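Local coordinates for uncharacterized protein (Shigella flexneri 5a str. M90T, PDB 5EUR) that is of unknown function but forms a three-chain assembly of a small, mainly helical protein with a three-stranded sheet, at residues A[6-11]-A[20-25]; A[10-15]-A[94-99]; A[41-46]-A[68-73]; A[56-61]-A[83-88]. All coordinates share one frame; numbering follows the deposited sequence.

Contact 1 of 4, residues A[6-11]-A[20-25]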
loop_
_atom_site.group_PDB
_atom_site.type_symbol
_atom_site.label_atom_id
_atom_site.label_comp_id
_atom_site.label_asym_id
_atom_site.label_seq_id
_atom_site.Cartn_x
_atom_site.Cartn_y
_atom_site.Cartn_z
ATOM N N ARG A 6 7.450 10.311 -7.692
ATOM C CA ARG A 6 8.847 10.693 -7.718
ATOM C C ARG A 6 9.693 9.439 -7.966
ATOM O O ARG A 6 9.199 8.308 -7.929
ATOM C CB ARG A 6 9.205 11.401 -6.411
ATOM C CG ARG A 6 8.418 12.710 -6.289
ATOM C CD ARG A 6 8.777 13.602 -5.112
ATOM N NE ARG A 6 7.893 14.769 -5.133
ATOM C CZ ARG A 6 8.121 15.898 -5.793
ATOM N NH1 ARG A 6 9.255 16.076 -6.463
ATOM N NH2 ARG A 6 7.218 16.868 -5.747
ATOM N N LYS A 7 10.968 9.643 -8.285
ATOM C CA LYS A 7 11.887 8.523 -8.436
ATOM C C LYS A 7 11.813 7.610 -7.222
ATOM O O LYS A 7 11.996 8.062 -6.087
ATOM C CB LYS A 7 13.316 9.042 -8.621
ATOM C CG LYS A 7 14.356 7.936 -8.657
ATOM C CD LYS A 7 15.031 7.842 -7.286
ATOM C CE LYS A 7 15.944 6.645 -7.160
ATOM N NZ LYS A 7 16.464 6.527 -5.777
ATOM N N LEU A 8 11.535 6.330 -7.459
ATOM C CA LEU A 8 11.252 5.429 -6.350
ATOM C C LEU A 8 12.540 5.082 -5.625
ATOM O O LEU A 8 13.495 4.591 -6.233
ATOM C CB LEU A 8 10.555 4.162 -6.838
ATOM C CG LEU A 8 9.229 4.337 -7.586
ATOM C CD1 LEU A 8 8.688 2.968 -7.979
ATOM C CD2 LEU A 8 8.207 5.102 -6.739
ATOM N N ASP A 9 12.549 5.343 -4.326
ATOM C CA ASP A 9 13.679 5.065 -3.451
ATOM C C ASP A 9 13.499 3.642 -2.952
ATOM O O ASP A 9 12.849 3.407 -1.933
ATOM C CB ASP A 9 13.708 6.067 -2.304
ATOM C CG ASP A 9 14.799 5.781 -1.302
ATOM O OD1 ASP A 9 15.758 5.059 -1.649
ATOM O OD2 ASP A 9 14.687 6.272 -0.160
ATOM N N ILE A 10 14.069 2.681 -3.685
ATOM C CA ILE A 10 13.920 1.261 -3.378
ATOM C C ILE A 10 15.295 0.627 -3.221
ATOM O O ILE A 10 16.122 0.683 -4.140
ATOM C CB ILE A 10 13.142 0.500 -4.468
ATOM C CG1 ILE A 10 11.784 1.134 -4.760
ATOM C CG2 ILE A 10 12.946 -0.940 -4.051
ATOM C CD1 ILE A 10 11.191 0.592 -6.069
ATOM N N ALA A 11 15.508 -0.039 -2.094
ATOM C CA ALA A 11 16.700 -0.850 -1.889
ATOM C C ALA A 11 16.270 -2.255 -1.523
ATOM O O ALA A 11 15.419 -2.435 -0.648
ATOM C CB ALA A 11 17.592 -0.264 -0.795
ATOM N N LEU A 20 13.379 -1.674 1.161
ATOM C CA LEU A 20 13.294 -0.400 1.859
ATOM C C LEU A 20 12.853 0.631 0.830
ATOM O O LEU A 20 13.595 0.933 -0.114
ATOM C CB LEU A 20 14.639 -0.038 2.489
ATOM C CG LEU A 20 14.650 1.228 3.338
ATOM C CD1 LEU A 20 13.818 1.005 4.587
ATOM C CD2 LEU A 20 16.089 1.556 3.702
ATOM N N VAL A 21 11.631 1.135 0.998
ATOM C CA VAL A 21 10.957 2.001 0.040
ATOM C C VAL A 21 10.622 3.288 0.780
ATOM O O VAL A 21 9.777 3.279 1.678
ATOM C CB VAL A 21 9.686 1.348 -0.530
ATOM C CG1 VAL A 21 9.089 2.205 -1.661
ATOM C CG2 VAL A 21 9.973 -0.074 -1.017
ATOM N N PHE A 22 11.296 4.381 0.432
ATOM C CA PHE A 22 11.045 5.677 1.084
ATOM C C PHE A 22 11.063 5.551 2.612
ATOM O O PHE A 22 10.200 6.078 3.313
ATOM C CB PHE A 22 9.723 6.284 0.595
ATOM C CG PHE A 22 9.793 6.838 -0.810
ATOM C CD1 PHE A 22 10.591 7.934 -1.094
ATOM C CD2 PHE A 22 9.048 6.276 -1.833
ATOM C CE1 PHE A 22 10.655 8.450 -2.380
ATOM C CE2 PHE A 22 9.108 6.783 -3.126
ATOM C CZ PHE A 22 9.911 7.869 -3.397
ATOM N N GLY A 23 12.056 4.828 3.131
ATOM C CA GLY A 23 12.232 4.663 4.561
ATOM C C GLY A 23 11.376 3.595 5.204
ATOM O O GLY A 23 11.506 3.363 6.412
ATOM N N GLN A 24 10.517 2.926 4.443
ATOM C CA GLN A 24 9.611 1.915 4.971
ATOM C C GLN A 24 10.100 0.536 4.557
ATOM O O GLN A 24 10.261 0.267 3.362
ATOM C CB GLN A 24 8.191 2.134 4.452
ATOM C CG GLN A 24 7.200 1.074 4.878
ATOM C CD GLN A 24 6.997 1.055 6.378
ATOM O OE1 GLN A 24 6.853 2.103 7.004
ATOM N NE2 GLN A 24 7.018 -0.129 6.966
ATOM N N GLU A 25 10.307 -0.339 5.533
ATOM C CA GLU A 25 10.676 -1.712 5.231
ATOM C C GLU A 25 9.414 -2.537 5.018
ATOM O O GLU A 25 8.473 -2.478 5.824
ATOM C CB GLU A 25 11.546 -2.311 6.340
ATOM C CG GLU A 25 12.104 -3.670 5.949
ATOM C CD GLU A 25 13.270 -4.126 6.815
ATOM O OE1 GLU A 25 13.543 -3.485 7.854
ATOM O OE2 GLU A 25 13.909 -5.135 6.444
HETATM O O HOH W 1 14.606 4.563 1.859
HETATM O O HOH W 2 15.573 2.626 0.108
#
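Lys7, Leu8 and Asp9 pass along the ring of Phe22, and Ile10 and Ala11 then pair with Val21 and Leu20 as the two strands of a beta hairpin, part of a three-stranded antiparallel sheet. Lys7 takes part through its backbone: its O lies 3.4 Å from Phe22 CZ. Leu8 is buried and brings CD2 to within 4.1 Å of Phe22 CE2; beyond the contact it packs on Met39 of helix 28-43 and, like Phe22, on Ile34 of the second subunit. Asp9 is gripped at three points. Asp9 CB sits over the phenyl face as a CH-pi contact, 4.1 Å from the ring centroid of Phe22 and 22° off the normal. Phe22 N donates to Asp9 O at 3.0 Å, and the same O meets the CA-H of Val21. Asp9 CG stands anti to the backbone N (chi1 176°), placing the carboxylate beside the turn, where a water joins Asp9 OD2 to Gly23 N. That N belongs to the type I' turn Val21-Gln24, which carries the chain into strand 24-27. Ile10 forms a non-hydrogen-bonded pair with Val21, and both side chains touch Phe31 of helix 28-43. Ala11 forms the hydrogen-bonded pair with Leu20, their side chains on the other face: Ala11 N donates to Leu20 O at 2.9 Å, and Leu20 N returns a bond to Ala11 O at 2.8 Å.

Contact 2 of 4, residues A[10-15]-A[94-99]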
loop_
_atom_site.group_PDB
_atom_site.type_symbol
_atom_site.label_atom_id
_atom_site.label_comp_id
_atom_site.label_asym_id
_atom_site.label_seq_id
_atom_site.Cartn_x
_atom_site.Cartn_y
_atom_site.Cartn_z
ATOM N N ILE A 10 14.069 2.681 -3.685
ATOM C CA ILE A 10 13.920 1.261 -3.378
ATOM C C ILE A 10 15.295 0.627 -3.221
ATOM O O ILE A 10 16.122 0.683 -4.140
ATOM C CB ILE A 10 13.142 0.500 -4.468
ATOM C CG1 ILE A 10 11.784 1.134 -4.760
ATOM C CG2 ILE A 10 12.946 -0.940 -4.051
ATOM C CD1 ILE A 10 11.191 0.592 -6.069
ATOM N N ALA A 11 15.508 -0.039 -2.094
ATOM C CA ALA A 11 16.700 -0.850 -1.889
ATOM C C ALA A 11 16.270 -2.255 -1.523
ATOM O O ALA A 11 15.419 -2.435 -0.648
ATOM C CB ALA A 11 17.592 -0.264 -0.795
ATOM N N LEU A 12 16.862 -3.245 -2.181
ATOM C CA LEU A 12 16.584 -4.643 -1.896
ATOM C C LEU A 12 17.563 -5.143 -0.840
ATOM O O LEU A 12 18.762 -4.858 -0.905
ATOM C CB LEU A 12 16.696 -5.459 -3.188
ATOM C CG LEU A 12 16.341 -6.943 -3.251
ATOM C CD1 LEU A 12 14.921 -7.176 -2.783
ATOM C CD2 LEU A 12 16.485 -7.438 -4.681
ATOM N N SER A 13 17.044 -5.867 0.146
ATOM C CA SER A 13 17.867 -6.381 1.231
ATOM C C SER A 13 18.848 -7.430 0.710
ATOM O O SER A 13 18.647 -8.038 -0.342
ATOM C CB SER A 13 16.992 -6.993 2.329
ATOM O OG SER A 13 16.406 -8.227 1.921
ATOM N N ALA A 14 19.914 -7.658 1.484
ATOM C CA ALA A 14 20.929 -8.618 1.063
ATOM C C ALA A 14 20.339 -10.014 0.895
ATOM O O ALA A 14 20.653 -10.715 -0.074
ATOM C CB ALA A 14 22.080 -8.631 2.068
ATOM N N ASP A 15 19.464 -10.430 1.809
ATOM C CA ASP A 15 18.828 -11.733 1.653
ATOM C C ASP A 15 17.627 -11.698 0.720
ATOM O O ASP A 15 16.983 -12.734 0.529
ATOM C CB ASP A 15 18.437 -12.314 3.021
ATOM C CG ASP A 15 17.397 -11.484 3.758
ATOM O OD1 ASP A 15 16.735 -10.618 3.146
ATOM O OD2 ASP A 15 17.239 -11.709 4.975
ATOM N N ALA A 94 25.968 -5.111 -8.386
ATOM C CA ALA A 94 27.330 -5.034 -7.864
ATOM C C ALA A 94 27.323 -4.784 -6.360
ATOM O O ALA A 94 28.114 -5.379 -5.614
ATOM C CB ALA A 94 28.120 -3.943 -8.594
ATOM N N HIS A 95 26.414 -3.919 -5.894
ATOM C CA HIS A 95 26.272 -3.700 -4.456
ATOM C C HIS A 95 25.870 -4.982 -3.733
ATOM O O HIS A 95 26.381 -5.276 -2.647
ATOM C CB HIS A 95 25.256 -2.590 -4.195
ATOM C CG HIS A 95 24.939 -2.393 -2.746
ATOM N ND1 HIS A 95 25.822 -1.803 -1.868
ATOM C CD2 HIS A 95 23.834 -2.696 -2.024
ATOM C CE1 HIS A 95 25.278 -1.759 -0.665
ATOM N NE2 HIS A 95 24.072 -2.295 -0.731
ATOM N N GLN A 96 24.950 -5.756 -4.316
ATOM C CA GLN A 96 24.573 -7.038 -3.724
ATOM C C GLN A 96 25.760 -7.990 -3.658
ATOM O O GLN A 96 25.897 -8.762 -2.699
ATOM C CB GLN A 96 23.435 -7.670 -4.525
ATOM C CG GLN A 96 22.090 -7.004 -4.307
ATOM C CD GLN A 96 21.426 -7.469 -3.024
ATOM O OE1 GLN A 96 21.726 -8.553 -2.512
ATOM N NE2 GLN A 96 20.528 -6.649 -2.491
ATOM N N GLU A 97 26.623 -7.956 -4.672
ATOM C CA GLU A 97 27.779 -8.843 -4.678
ATOM C C GLU A 97 28.770 -8.452 -3.588
ATOM O O GLU A 97 29.264 -9.313 -2.851
ATOM C CB GLU A 97 28.437 -8.834 -6.056
ATOM C CG GLU A 97 27.588 -9.521 -7.122
ATOM C CD GLU A 97 28.116 -9.329 -8.528
ATOM O OE1 GLU A 97 28.938 -8.415 -8.748
ATOM O OE2 GLU A 97 27.692 -10.093 -9.417
ATOM N N ARG A 98 29.069 -7.154 -3.463
ATOM C CA ARG A 98 29.968 -6.730 -2.394
ATOM C C ARG A 98 29.355 -6.949 -1.016
ATOM O O ARG A 98 30.089 -7.139 -0.038
ATOM C CB ARG A 98 30.371 -5.268 -2.568
ATOM C CG ARG A 98 31.113 -4.972 -3.859
ATOM C CD ARG A 98 31.668 -3.556 -3.836
ATOM N NE ARG A 98 30.610 -2.552 -3.809
ATOM C CZ ARG A 98 30.047 -2.025 -4.890
ATOM N NH1 ARG A 98 30.440 -2.405 -6.099
ATOM N NH2 ARG A 98 29.089 -1.116 -4.765
ATOM N N MET A 99 28.024 -6.917 -0.909
ATOM C CA MET A 99 27.395 -7.239 0.368
ATOM C C MET A 99 27.492 -8.725 0.676
ATOM O O MET A 99 27.609 -9.108 1.845
ATOM C CB MET A 99 25.934 -6.804 0.374
ATOM C CG MET A 99 25.737 -5.308 0.399
ATOM S SD MET A 99 24.257 -4.887 1.324
ATOM C CE MET A 99 24.919 -4.885 2.989
#
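Gln96 reaches from helix 79-99 to the backbone of Leu12, Ser13 and Ala14, and its amide makes the close part of this otherwise sparse contact. The chain bends at chi2 (-80°), which swings the amide off the helix toward the end of strand 10-12. Gln96 NE2 donates to Ser13 O over 3.2 Å, coming from well above the carbonyl plane, 71° out of it, and not along a lone pair. Gln96 NE2 also lies 3.0 Å from Leu12 O and 4.1 Å from Leu12 CB. On the other side of the amide, Gln96 OE1 and Ala14 O are two acceptors 3.4 Å apart; Lys16 NZ bonds to Gln96 OE1 and weakly to Ala14 O, so its positive charge probably eases their closeness. The packing is looser one helical turn on, where Ala14 CB merely grazes Met99 SD at 4.4 Å. This is a surface contact, and Asp15 turns away from the helix, its OD1 taking a hydrogen bond from Ser13 OG and a salt bridge from Arg126 of the second subunit. The contact thus joins the last turns of helix 79-99 to the exit of strand 10-12, whose Leu12 packs on Thr28 of helix 28-43 while Met99 packs on Gly128 of the second subunit.

Contact 3 of 4, residues A[41-46]-A[68-73]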
loop_
_atom_site.group_PDB
_atom_site.type_symbol
_atom_site.label_atom_id
_atom_site.label_comp_id
_atom_site.label_asym_id
_atom_site.label_seq_id
_atom_site.Cartn_x
_atom_site.Cartn_y
_atom_site.Cartn_z
ATOM N N ASN A 41 -1.842 -0.371 -11.884
ATOM C CA ASN A 41 -3.269 -0.322 -12.217
ATOM C C ASN A 41 -3.829 1.087 -12.063
ATOM O O ASN A 41 -4.659 1.533 -12.867
ATOM C CB ASN A 41 -4.055 -1.302 -11.335
ATOM C CG ASN A 41 -4.009 -2.724 -11.869
ATOM O OD1 ASN A 41 -3.738 -2.926 -13.042
ATOM N ND2 ASN A 41 -4.309 -3.705 -11.019
ATOM N N SER A 42 -3.401 1.799 -11.024
ATOM C CA SER A 42 -3.909 3.146 -10.801
ATOM C C SER A 42 -3.430 4.128 -11.863
ATOM O O SER A 42 -4.035 5.203 -12.007
ATOM C CB SER A 42 -3.520 3.622 -9.400
ATOM O OG SER A 42 -2.203 4.135 -9.380
ATOM N N THR A 43 -2.374 3.794 -12.620
ATOM C CA THR A 43 -2.046 4.679 -13.745
ATOM C C THR A 43 -3.024 4.566 -14.913
ATOM O O THR A 43 -3.032 5.452 -15.773
ATOM C CB THR A 43 -0.625 4.429 -14.289
ATOM O OG1 THR A 43 -0.583 3.202 -15.035
ATOM C CG2 THR A 43 0.391 4.398 -13.161
ATOM N N GLY A 44 -3.860 3.533 -14.967
ATOM C CA GLY A 44 -4.783 3.388 -16.081
ATOM C C GLY A 44 -4.076 3.120 -17.396
ATOM O O GLY A 44 -3.386 2.110 -17.533
ATOM N N SER A 45 -4.225 4.018 -18.369
ATOM C CA SER A 45 -3.539 3.880 -19.646
ATOM C C SER A 45 -2.450 4.932 -19.833
ATOM O O SER A 45 -2.067 5.234 -20.968
ATOM C CB SER A 45 -4.559 3.935 -20.782
ATOM O OG SER A 45 -5.387 2.785 -20.731
ATOM N N ASP A 46 -1.939 5.493 -18.734
ATOM C CA ASP A 46 -0.885 6.499 -18.755
ATOM C C ASP A 46 0.465 5.788 -18.840
ATOM O O ASP A 46 1.202 5.634 -17.858
ATOM C CB ASP A 46 -1.006 7.386 -17.525
ATOM C CG ASP A 46 -0.090 8.566 -17.559
ATOM O OD1 ASP A 46 0.738 8.680 -18.488
ATOM O OD2 ASP A 46 -0.216 9.393 -16.638
ATOM N N GLY A 68 2.205 -7.803 -16.810
ATOM C CA GLY A 68 1.293 -7.871 -17.943
ATOM C C GLY A 68 1.479 -6.765 -18.964
ATOM O O GLY A 68 2.589 -6.487 -19.436
ATOM N N LYS A 69 0.365 -6.129 -19.332
ATOM C CA LYS A 69 0.403 -5.113 -20.375
ATOM C C LYS A 69 1.369 -3.984 -20.033
ATOM O O LYS A 69 2.043 -3.447 -20.921
ATOM C CB LYS A 69 -1.011 -4.572 -20.630
ATOM C CG LYS A 69 -1.574 -3.716 -19.505
ATOM C CD LYS A 69 -2.975 -3.214 -19.829
ATOM C CE LYS A 69 -3.573 -2.498 -18.624
ATOM N NZ LYS A 69 -4.967 -1.996 -18.867
ATOM N N TYR A 70 1.459 -3.607 -18.752
ATOM C CA TYR A 70 2.393 -2.555 -18.377
ATOM C C TYR A 70 3.822 -2.992 -18.661
ATOM O O TYR A 70 4.633 -2.195 -19.149
ATOM C CB TYR A 70 2.220 -2.190 -16.895
ATOM C CG TYR A 70 0.839 -1.634 -16.610
ATOM C CD1 TYR A 70 0.472 -0.371 -17.063
ATOM C CD2 TYR A 70 -0.095 -2.364 -15.892
ATOM C CE1 TYR A 70 -0.798 0.143 -16.818
ATOM C CE2 TYR A 70 -1.353 -1.852 -15.637
ATOM C CZ TYR A 70 -1.703 -0.610 -16.104
ATOM O OH TYR A 70 -2.974 -0.128 -15.851
ATOM N N SER A 71 4.136 -4.260 -18.369
ATOM C CA SER A 71 5.478 -4.765 -18.681
ATOM C C SER A 71 5.742 -4.823 -20.184
ATOM O O SER A 71 6.853 -4.520 -20.633
ATOM C CB SER A 71 5.682 -6.141 -18.071
ATOM O OG SER A 71 5.742 -6.045 -16.659
ATOM N N ARG A 72 4.758 -5.247 -20.972
ATOM C CA ARG A 72 4.991 -5.331 -22.412
ATOM C C ARG A 72 5.197 -3.943 -23.012
ATOM O O ARG A 72 6.122 -3.735 -23.819
ATOM C CB ARG A 72 3.837 -6.088 -23.074
ATOM C CG ARG A 72 3.672 -7.494 -22.489
ATOM C CD ARG A 72 2.754 -8.409 -23.297
ATOM N NE ARG A 72 1.338 -8.171 -23.026
ATOM C CZ ARG A 72 0.648 -8.772 -22.059
ATOM N NH1 ARG A 72 1.242 -9.652 -21.259
ATOM N NH2 ARG A 72 -0.637 -8.488 -21.890
ATOM N N TRP A 73 4.373 -2.969 -22.591
ATOM C CA TRP A 73 4.607 -1.576 -22.955
ATOM C C TRP A 73 6.016 -1.137 -22.584
ATOM O O TRP A 73 6.725 -0.548 -23.404
ATOM C CB TRP A 73 3.603 -0.642 -22.266
ATOM C CG TRP A 73 2.163 -0.813 -22.593
ATOM C CD1 TRP A 73 1.622 -1.534 -23.618
ATOM C CD2 TRP A 73 1.061 -0.173 -21.924
ATOM N NE1 TRP A 73 0.247 -1.406 -23.608
ATOM C CE2 TRP A 73 -0.118 -0.579 -22.577
ATOM C CE3 TRP A 73 0.964 0.685 -20.821
ATOM C CZ2 TRP A 73 -1.388 -0.153 -22.166
ATOM C CZ3 TRP A 73 -0.298 1.125 -20.420
ATOM C CH2 TRP A 73 -1.457 0.692 -21.087
#
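Tyr70 projects from helix 68-75 into the turn that follows helix 28-43, and polar atoms surround its phenol end. Tyr70 OH lies 2.8 Å from Gly44 O, which it may donate to, another acceptor being within reach; that O lies at the ring edge, in plane. Gly44 has positive phi (67°) and follows the helix in a type II' turn from Thr43 to Asp46. Two further polar side chains lie against the ring. Asn41 OD1 comes to the edge, 3.7 Å from Tyr70 CE2, with the amide and ring planes 60° apart; its hydrogen bond is to Ile3 N of the third subunit. Thr43 runs antiparallel to Tyr70, its OG1 3.5 Å from Tyr70 CE1, and bonds back to Leu40 O within its own helix. Plain van der Waals contact comes from Trp73, one helical turn along: its CH2 lies 4.1 Å from Ser45 CA and 4.3 Å from Gly44 O, which meets the indole at its edge. The contact fastens the end of helix 28-43 to helix 68-75, with helix 47-59 alongside: Ser50 touches both Thr43 and Tyr70, while Ile3 of the third subunit packs on Tyr70.

Contact 4 of 4, residues A[56-61]-A[83-88]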
loop_
_atom_site.group_PDB
_atom_site.type_symbol
_atom_site.label_atom_id
_atom_site.label_comp_id
_atom_site.label_asym_id
_atom_site.label_seq_id
_atom_site.Cartn_x
_atom_site.Cartn_y
_atom_site.Cartn_z
ATOM N N ASP A 56 12.033 2.328 -12.500
ATOM C CA ASP A 56 12.544 2.313 -11.128
ATOM C C ASP A 56 12.518 0.912 -10.517
ATOM O O ASP A 56 13.406 0.553 -9.718
ATOM C CB ASP A 56 11.744 3.299 -10.279
ATOM C CG ASP A 56 12.024 4.733 -10.670
ATOM O OD1 ASP A 56 13.063 4.985 -11.345
ATOM O OD2 ASP A 56 11.207 5.598 -10.325
ATOM N N ILE A 57 11.506 0.113 -10.870
ATOM C CA ILE A 57 11.457 -1.278 -10.427
ATOM C C ILE A 57 12.668 -2.040 -10.959
ATOM O O ILE A 57 13.362 -2.737 -10.212
ATOM C CB ILE A 57 10.131 -1.924 -10.875
ATOM C CG1 ILE A 57 8.946 -1.256 -10.168
ATOM C CG2 ILE A 57 10.145 -3.430 -10.658
ATOM C CD1 ILE A 57 9.063 -1.243 -8.646
ATOM N N HIS A 58 12.948 -1.890 -12.256
ATOM C CA HIS A 58 14.092 -2.549 -12.881
ATOM C C HIS A 58 15.398 -2.084 -12.256
ATOM O O HIS A 58 16.272 -2.903 -11.934
ATOM C CB HIS A 58 14.073 -2.246 -14.382
ATOM C CG HIS A 58 15.096 -2.999 -15.181
ATOM N ND1 HIS A 58 14.989 -4.346 -15.450
ATOM C CD2 HIS A 58 16.216 -2.570 -15.812
ATOM C CE1 HIS A 58 16.013 -4.722 -16.206
ATOM N NE2 HIS A 58 16.777 -3.667 -16.426
ATOM N N ALA A 59 15.531 -0.775 -12.052
ATOM C CA ALA A 59 16.754 -0.210 -11.487
ATOM C C ALA A 59 17.033 -0.732 -10.086
ATOM O O ALA A 59 18.199 -0.804 -9.672
ATOM C CB ALA A 59 16.662 1.312 -11.461
ATOM N N ALA A 60 15.983 -1.068 -9.329
ATOM C CA ALA A 60 16.169 -1.566 -7.975
ATOM C C ALA A 60 16.546 -3.041 -7.916
ATOM O O ALA A 60 16.781 -3.560 -6.819
ATOM C CB ALA A 60 14.894 -1.322 -7.161
ATOM N N GLY A 61 16.596 -3.736 -9.045
ATOM C CA GLY A 61 16.877 -5.154 -9.029
ATOM C C GLY A 61 15.661 -6.045 -8.967
ATOM O O GLY A 61 15.811 -7.264 -8.812
ATOM N N GLN A 83 17.722 1.920 -20.754
ATOM C CA GLN A 83 19.143 1.638 -20.575
ATOM C C GLN A 83 19.702 2.338 -19.345
ATOM O O GLN A 83 20.559 1.783 -18.650
ATOM C CB GLN A 83 19.918 2.039 -21.832
ATOM C CG GLN A 83 21.427 1.862 -21.716
ATOM C CD GLN A 83 21.849 0.440 -21.392
ATOM O OE1 GLN A 83 21.123 -0.521 -21.652
ATOM N NE2 GLN A 83 23.044 0.300 -20.823
ATOM N N GLU A 84 19.233 3.549 -19.050
ATOM C CA GLU A 84 19.638 4.200 -17.807
ATOM C C GLU A 84 19.185 3.379 -16.608
ATOM O O GLU A 84 19.932 3.214 -15.631
ATOM C CB GLU A 84 19.077 5.621 -17.749
ATOM C CG GLU A 84 19.727 6.576 -18.750
ATOM C CD GLU A 84 21.234 6.656 -18.591
ATOM O OE1 GLU A 84 21.710 6.797 -17.442
ATOM O OE2 GLU A 84 21.946 6.557 -19.616
ATOM N N ALA A 85 17.970 2.823 -16.688
ATOM C CA ALA A 85 17.518 1.909 -15.643
ATOM C C ALA A 85 18.421 0.684 -15.545
ATOM O O ALA A 85 18.723 0.215 -14.445
ATOM C CB ALA A 85 16.073 1.488 -15.905
ATOM N N GLU A 86 18.852 0.145 -16.686
ATOM C CA GLU A 86 19.725 -1.026 -16.677
ATOM C C GLU A 86 21.078 -0.713 -16.039
ATOM O O GLU A 86 21.619 -1.528 -15.288
ATOM C CB GLU A 86 19.902 -1.556 -18.103
ATOM C CG GLU A 86 20.873 -2.727 -18.216
ATOM C CD GLU A 86 20.352 -4.039 -17.630
ATOM O OE1 GLU A 86 19.125 -4.183 -17.439
ATOM O OE2 GLU A 86 21.180 -4.944 -17.363
ATOM N N ARG A 87 21.636 0.468 -16.313
ATOM C CA ARG A 87 22.882 0.864 -15.659
ATOM C C ARG A 87 22.718 0.896 -14.148
ATOM O O ARG A 87 23.568 0.381 -13.402
ATOM C CB ARG A 87 23.321 2.235 -16.164
ATOM C CG ARG A 87 23.966 2.191 -17.529
ATOM C CD ARG A 87 24.208 3.584 -18.074
ATOM N NE ARG A 87 25.187 4.338 -17.293
ATOM C CZ ARG A 87 26.496 4.360 -17.544
ATOM N NH1 ARG A 87 26.993 3.658 -18.550
ATOM N NH2 ARG A 87 27.308 5.084 -16.787
ATOM N N ARG A 88 21.613 1.493 -13.678
ATOM C CA ARG A 88 21.347 1.526 -12.240
ATOM C C ARG A 88 21.186 0.114 -11.677
ATOM O O ARG A 88 21.682 -0.187 -10.584
ATOM C CB ARG A 88 20.101 2.386 -11.993
ATOM C CG ARG A 88 20.303 3.856 -12.412
ATOM C CD ARG A 88 19.054 4.737 -12.273
ATOM N NE ARG A 88 18.329 4.598 -11.017
ATOM C CZ ARG A 88 17.002 4.625 -10.918
ATOM N NH1 ARG A 88 16.247 4.779 -12.002
ATOM N NH2 ARG A 88 16.429 4.497 -9.730
#
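His58 CG and Glu86 CG both stand anti to their backbone N (chi1 -173° and 176°), and a bend at chi2 of Glu86 then curls its carboxylate back to the imidazole. His58 NE2 donates to Glu86 OE1 over a short 2.6 Å, with the acceptor near the ring plane although ring and carboxylate are tilted 42° against each other. Glu86 OE2, the other oxygen, makes a salt bridge to Lys90. Arg88 makes the other polar link: its guanidinium meets Asp56 edge-on, NH1 to OD1 3.3 Å, in a straight salt bridge, while Asp56 OD2 has Leu8 N as its hydrogen-bond partner. One face of that same guanidinium is filled by Ala59, whose CB lies 3.4 Å from Arg88 CZ, over the centre of the group. Between the two polar links the small alanines let the backbones come close: Ala59 and Ala85 have CA atoms 4.7 Å apart, and Ala59 CA makes a CA-H...O contact with Ala85 O, 3.6 Å. Helix 47-59 ends here in a Schellman motif at Gly61, with helix 79-99 against this face, while Ile57 touches Phe31 and Val36 of helix 28-43 and Ile10 of strand 10-12.

How the contacts relate
Contacts 1 and 2 share Ile10 and Ala11: the strand that pairs with 20-21 in contact 1 runs on to meet helix 79-99 in contact 2, their centres 14 Å apart. Contact 4 uses the same helix further back and touches both. Its Asp56 OD2 probably accepts a hydrogen bond from Leu8 N of contact 1 at 3.0 Å, and Ala60 CB packs 3.7 Å from Ile10 CG2. Contact 3 stands apart, 28 Å from contact 2 between centres, and mostly meets the third subunit, touching the second once; contacts 1 and 2 meet the second. A bound magnesium ion lies about 9 Å from the Val21 side chain and about 14 Å from that of Asn41.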